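Local coordinates for protein putative ATP-dependent endonuclease of the OLD family (Thermus scotoductus, PDB 6P74) that degrades linear or supercoiled double-stranded DNA from 5' to 3', nicks and linearizes circular DNA, and has a DNA-stimulated ATPase activity, at residues D65-D77 against T88-F101. Sequence-based numbering, arbitrary orientation.
Sequences DTTRAIEITVHFD and TAFRLTCKGEDADF
Phe-76 and Phe-90 meet in a T-shaped stack at one end of an antiparallel strand pair, 70-76 with 88-97, in the antiparallel sheet of the ABC-type ATPase domain. Hydrogen-bonded pairs Ile-70/Cys-94, Ile-72/Leu-92 and Val-74/Phe-90 put their apolar side chains on one face, where Ile-72, Val-74 and Phe-90 pack on the P-loop helix 34-45. Phe-76 aims its edge at the face of Phe-90, with ring planes 64° apart; its CG lies between the backbone N and carbonyl carbon (chi1 55°), swinging the ring back over the Thr-88/Ala-89 peptide, while CE2 sits 3.7 Å above the centre of the Phe-90 ring.

The other face is more polar. Arg-91 can be followed outward: CB and CG run alongside Thr-73, with CG 3.3 Å from OG1; CD then reaches Glu-71 OE2. Bent at chi3 (-68°), the chain leaves NE 3.7 Å from that OE2, a long salt bridge of charge alone, since OE2 lies well out of the guanidinium plane and no N-H points at it. At the tip, NH1 forms a salt bridge with OE2 of Glu-106 on strand 100-109. Arginine suits this place because its aliphatic stem packs while its charged end pairs with Glu-106 and, more loosely, with Glu-71. Small Ala-89 lets His-75 lie close, its methyl making a CH-pi contact over one face of the His-75 ring, toward the rim; His-75 NE2 is hydrogen-bonded to Gln-6 OE1, and ND1 shares a water with Thr-88 OG1, 2.6 Å from ND1 to the water oxygen.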
loop_
_atom_site.group_PDB
_atom_site.type_symbol
_atom_site.label_atom_id
_atom_site.label_comp_id
_atom_site.label_asym_id
_atom_site.label_seq_id
_atom_site.Cartn_x
_atom_site.Cartn_y
_atom_site.Cartn_z
ATOM N N ASP A 65 9.312 12.609 -8.125
ATOM C CA ASP A 65 9.752 13.882 -8.695
ATOM C C ASP A 65 9.253 15.098 -7.913
ATOM O O ASP A 65 10.047 15.801 -7.277
ATOM C CB ASP A 65 9.301 13.982 -10.154
ATOM C CG ASP A 65 10.179 14.902 -10.974
ATOM O OD1 ASP A 65 10.397 16.050 -10.546
ATOM O OD2 ASP A 65 10.662 14.471 -12.041
ATOM N N THR A 66 7.947 15.363 -7.968
ATOM C CA THR A 66 7.215 16.463 -7.338
ATOM C C THR A 66 7.408 17.805 -8.055
ATOM O O THR A 66 6.695 18.753 -7.735
ATOM C CB THR A 66 7.524 16.658 -5.834
ATOM O OG1 THR A 66 8.763 17.365 -5.647
ATOM C CG2 THR A 66 7.540 15.323 -5.097
ATOM N N THR A 67 8.342 17.926 -8.996
ATOM C CA THR A 67 8.294 19.042 -9.931
ATOM C C THR A 67 7.288 18.803 -11.039
ATOM O O THR A 67 7.085 19.693 -11.872
ATOM C CB THR A 67 9.662 19.301 -10.554
ATOM O OG1 THR A 67 10.602 19.636 -9.522
ATOM C CG2 THR A 67 9.576 20.421 -11.583
ATOM N N ARG A 68 6.681 17.624 -11.073
ATOM C CA ARG A 68 5.611 17.299 -11.997
ATOM C C ARG A 68 4.299 17.207 -11.236
ATOM O O ARG A 68 4.267 16.836 -10.061
ATOM C CB ARG A 68 5.882 15.976 -12.707
ATOM C CG ARG A 68 7.165 15.941 -13.484
ATOM C CD ARG A 68 7.338 14.573 -14.071
ATOM N NE ARG A 68 8.515 14.483 -14.916
ATOM C CZ ARG A 68 8.797 13.423 -15.658
ATOM N NH1 ARG A 68 7.972 12.385 -15.642
ATOM N NH2 ARG A 68 9.890 13.401 -16.412
ATOM N N ALA A 69 3.212 17.533 -11.912
ATOM C CA ALA A 69 1.897 17.508 -11.295
ATOM C C ALA A 69 1.222 16.174 -11.580
ATOM O O ALA A 69 1.130 15.752 -12.737
ATOM C CB ALA A 69 1.033 18.661 -11.807
ATOM N N ILE A 70 0.758 15.515 -10.522
ATOM C CA ILE A 70 -0.134 14.376 -10.683
ATOM C C ILE A 70 -1.489 14.861 -11.192
ATOM O O ILE A 70 -2.051 15.837 -10.677
ATOM C CB ILE A 70 -0.272 13.623 -9.353
ATOM C CG1 ILE A 70 1.076 13.003 -8.967
ATOM C CG2 ILE A 70 -1.378 12.582 -9.445
ATOM C CD1 ILE A 70 1.160 12.523 -7.514
ATOM N N GLU A 71 -2.024 14.175 -12.203
ATOM C CA GLU A 71 -3.308 14.526 -12.809
ATOM C C GLU A 71 -4.096 13.253 -13.088
ATOM O O GLU A 71 -3.663 12.429 -13.894
ATOM C CB GLU A 71 -3.104 15.294 -14.115
ATOM C CG GLU A 71 -3.337 16.768 -14.068
ATOM C CD GLU A 71 -3.318 17.367 -15.463
ATOM O OE1 GLU A 71 -2.251 17.849 -15.904
ATOM O OE2 GLU A 71 -4.372 17.323 -16.132
ATOM N N ILE A 72 -5.259 13.100 -12.464
ATOM C CA ILE A 72 -6.153 11.990 -12.767
ATOM C C ILE A 72 -7.505 12.556 -13.184
ATOM O O ILE A 72 -8.159 13.261 -12.406
ATOM C CB ILE A 72 -6.300 11.033 -11.580
ATOM C CG1 ILE A 72 -4.926 10.543 -11.136
ATOM C CG2 ILE A 72 -7.153 9.868 -11.983
ATOM C CD1 ILE A 72 -4.903 9.976 -9.751
ATOM N N THR A 73 -7.933 12.230 -14.402
ATOM C CA THR A 73 -9.205 12.698 -14.941
ATOM C C THR A 73 -10.112 11.498 -15.192
ATOM O O THR A 73 -9.737 10.581 -15.930
ATOM C CB THR A 73 -8.987 13.492 -16.237
ATOM O OG1 THR A 73 -8.092 14.584 -15.998
ATOM C CG2 THR A 73 -10.304 14.034 -16.759
ATOM N N VAL A 74 -11.301 11.498 -14.593
ATOM C CA VAL A 74 -12.278 10.437 -14.826
ATOM C C VAL A 74 -13.490 11.032 -15.527
ATOM O O VAL A 74 -14.094 11.988 -15.032
ATOM C CB VAL A 74 -12.693 9.745 -13.524
ATOM C CG1 VAL A 74 -13.494 8.512 -13.848
ATOM C CG2 VAL A 74 -11.474 9.390 -12.711
ATOM N N HIS A 75 -13.846 10.467 -16.676
ATOM C CA HIS A 75 -15.004 10.889 -17.449
ATOM C C HIS A 75 -16.158 9.916 -17.247
ATOM O O HIS A 75 -15.956 8.710 -17.083
ATOM C CB HIS A 75 -14.685 10.961 -18.940
ATOM C CG HIS A 75 -13.518 11.830 -19.277
ATOM N ND1 HIS A 75 -13.643 12.990 -20.014
ATOM C CD2 HIS A 75 -12.198 11.695 -19.006
ATOM C CE1 HIS A 75 -12.450 13.531 -20.182
ATOM N NE2 HIS A 75 -11.556 12.766 -19.580
ATOM N N PHE A 76 -17.378 10.444 -17.278
ATOM C CA PHE A 76 -18.530 9.590 -17.056
ATOM C C PHE A 76 -19.725 10.086 -17.858
ATOM O O PHE A 76 -19.713 11.163 -18.454
ATOM C CB PHE A 76 -18.863 9.507 -15.572
ATOM C CG PHE A 76 -19.062 10.845 -14.936
ATOM C CD1 PHE A 76 -20.233 11.554 -15.138
ATOM C CD2 PHE A 76 -18.078 11.401 -14.143
ATOM C CE1 PHE A 76 -20.416 12.786 -14.562
ATOM C CE2 PHE A 76 -18.254 12.623 -13.566
ATOM C CZ PHE A 76 -19.430 13.318 -13.774
ATOM N N ASP A 77 -20.775 9.266 -17.852
ATOM C CA ASP A 77 -21.975 9.457 -18.641
ATOM C C ASP A 77 -23.089 8.703 -17.946
ATOM O O ASP A 77 -22.864 7.563 -17.523
ATOM C CB ASP A 77 -21.798 8.940 -20.066
ATOM C CG ASP A 77 -23.006 9.202 -20.915
ATOM O OD1 ASP A 77 -23.310 10.391 -21.138
ATOM O OD2 ASP A 77 -23.657 8.227 -21.338
ATOM N N THR A 88 -19.295 16.351 -16.831
ATOM C CA THR A 88 -19.070 15.033 -17.414
ATOM C C THR A 88 -17.738 14.416 -16.994
ATOM O O THR A 88 -17.359 13.367 -17.530
ATOM C CB THR A 88 -19.156 15.105 -18.947
ATOM O OG1 THR A 88 -17.972 15.716 -19.474
ATOM C CG2 THR A 88 -20.370 15.933 -19.377
ATOM N N ALA A 89 -17.020 15.026 -16.053
ATOM C CA ALA A 89 -15.729 14.483 -15.646
ATOM C C ALA A 89 -15.222 15.246 -14.436
ATOM O O ALA A 89 -15.618 16.384 -14.190
ATOM C CB ALA A 89 -14.699 14.550 -16.778
ATOM N N PHE A 90 -14.342 14.593 -13.684
ATOM C CA PHE A 90 -13.623 15.185 -12.571
ATOM C C PHE A 90 -12.133 15.099 -12.857
ATOM O O PHE A 90 -11.670 14.109 -13.430
ATOM C CB PHE A 90 -13.930 14.458 -11.271
ATOM C CG PHE A 90 -15.377 14.394 -10.937
ATOM C CD1 PHE A 90 -16.225 15.452 -11.249
ATOM C CD2 PHE A 90 -15.891 13.299 -10.267
ATOM C CE1 PHE A 90 -17.568 15.410 -10.918
ATOM C CE2 PHE A 90 -17.240 13.245 -9.923
ATOM C CZ PHE A 90 -18.078 14.291 -10.254
ATOM N N ARG A 91 -11.382 16.133 -12.466
ATOM C CA ARG A 91 -9.930 16.147 -12.630
ATOM C C ARG A 91 -9.279 16.396 -11.279
ATOM O O ARG A 91 -9.464 17.464 -10.688
ATOM C CB ARG A 91 -9.456 17.201 -13.632
ATOM C CG ARG A 91 -7.958 17.107 -13.848
ATOM C CD ARG A 91 -7.341 18.378 -14.362
ATOM N NE ARG A 91 -7.758 18.674 -15.725
ATOM C CZ ARG A 91 -8.281 19.835 -16.105
ATOM N NH1 ARG A 91 -8.438 20.816 -15.220
ATOM N NH2 ARG A 91 -8.631 20.024 -17.373
ATOM N N LEU A 92 -8.510 15.412 -10.803
ATOM C CA LEU A 92 -7.827 15.498 -9.521
ATOM C C LEU A 92 -6.368 15.833 -9.788
ATOM O O LEU A 92 -5.680 15.102 -10.511
ATOM C CB LEU A 92 -7.952 14.194 -8.730
ATOM C CG LEU A 92 -7.300 14.169 -7.338
ATOM C CD1 LEU A 92 -7.946 15.177 -6.430
ATOM C CD2 LEU A 92 -7.383 12.778 -6.711
ATOM N N THR A 93 -5.906 16.946 -9.230
ATOM C CA THR A 93 -4.534 17.386 -9.410
ATOM C C THR A 93 -3.848 17.422 -8.055
ATOM O O THR A 93 -4.447 17.830 -7.057
ATOM C CB THR A 93 -4.458 18.773 -10.071
ATOM O OG1 THR A 93 -5.216 18.783 -11.288
ATOM C CG2 THR A 93 -3.016 19.123 -10.386
ATOM N N CYS A 94 -2.594 16.983 -8.017
ATOM C CA CYS A 94 -1.752 17.155 -6.838
ATOM C C CYS A 94 -0.398 17.666 -7.299
ATOM O O CYS A 94 0.338 16.946 -7.983
ATOM C CB CYS A 94 -1.604 15.855 -6.055
ATOM S SG CYS A 94 -0.563 16.038 -4.587
ATOM N N LYS A 95 -0.068 18.896 -6.917
ATOM C CA LYS A 95 1.166 19.535 -7.347
ATOM C C LYS A 95 1.658 20.429 -6.222
ATOM O O LYS A 95 1.118 20.425 -5.112
ATOM C CB LYS A 95 0.949 20.333 -8.640
ATOM C CG LYS A 95 -0.015 21.495 -8.483
ATOM C CD LYS A 95 -0.319 22.150 -9.814
ATOM C CE LYS A 95 -1.505 23.084 -9.691
ATOM N NZ LYS A 95 -1.804 23.769 -10.980
ATOM N N GLY A 96 2.677 21.213 -6.520
ATOM C CA GLY A 96 3.165 22.163 -5.553
ATOM C C GLY A 96 4.541 22.635 -5.949
ATOM O O GLY A 96 5.213 22.004 -6.773
ATOM N N GLU A 97 4.956 23.764 -5.395
ATOM C CA GLU A 97 6.358 24.126 -5.410
ATOM C C GLU A 97 6.716 23.949 -3.946
ATOM O O GLU A 97 5.929 24.295 -3.062
ATOM C CB GLU A 97 6.603 25.563 -5.858
ATOM C CG GLU A 97 6.157 25.823 -7.273
ATOM C CD GLU A 97 6.534 27.209 -7.739
ATOM O OE1 GLU A 97 7.196 27.941 -6.966
ATOM O OE2 GLU A 97 6.167 27.561 -8.879
ATOM N N ASP A 98 7.888 23.376 -3.692
ATOM C CA ASP A 98 8.274 23.050 -2.325
ATOM C C ASP A 98 8.085 24.258 -1.415
ATOM O O ASP A 98 8.386 25.397 -1.789
ATOM C CB ASP A 98 9.727 22.571 -2.282
ATOM C CG ASP A 98 10.027 21.725 -1.054
ATOM O OD1 ASP A 98 9.340 20.696 -0.864
ATOM O OD2 ASP A 98 10.951 22.084 -0.285
ATOM N N ALA A 99 7.568 24.005 -0.213
ATOM C CA ALA A 99 7.217 22.650 0.213
ATOM C C ALA A 99 5.738 22.530 0.576
ATOM O O ALA A 99 5.374 21.738 1.447
ATOM C CB ALA A 99 8.080 22.229 1.397
ATOM N N ASP A 100 4.890 23.314 -0.091
ATOM C CA ASP A 100 3.443 23.267 0.112
ATOM C C ASP A 100 2.788 22.708 -1.150
ATOM O O ASP A 100 2.681 23.387 -2.176
ATOM C CB ASP A 100 2.878 24.639 0.487
ATOM C CG ASP A 100 3.437 25.766 -0.364
ATOM O OD1 ASP A 100 4.651 25.750 -0.663
ATOM O OD2 ASP A 100 2.662 26.678 -0.722
ATOM N N PHE A 101 2.366 21.458 -1.061
ATOM C CA PHE A 101 1.577 20.807 -2.090
ATOM C C PHE A 101 0.099 20.956 -1.758
ATOM O O PHE A 101 -0.279 21.279 -0.627
ATOM C CB PHE A 101 1.964 19.328 -2.202
ATOM C CG PHE A 101 3.438 19.110 -2.439
ATOM C CD1 PHE A 101 4.354 19.275 -1.408
ATOM C CD2 PHE A 101 3.909 18.757 -3.693
ATOM C CE1 PHE A 101 5.705 19.089 -1.624
ATOM C CE2 PHE A 101 5.260 18.568 -3.911
ATOM C CZ PHE A 101 6.158 18.735 -2.875
HETATM O O HOH W 1 -15.788 14.299 -20.627
#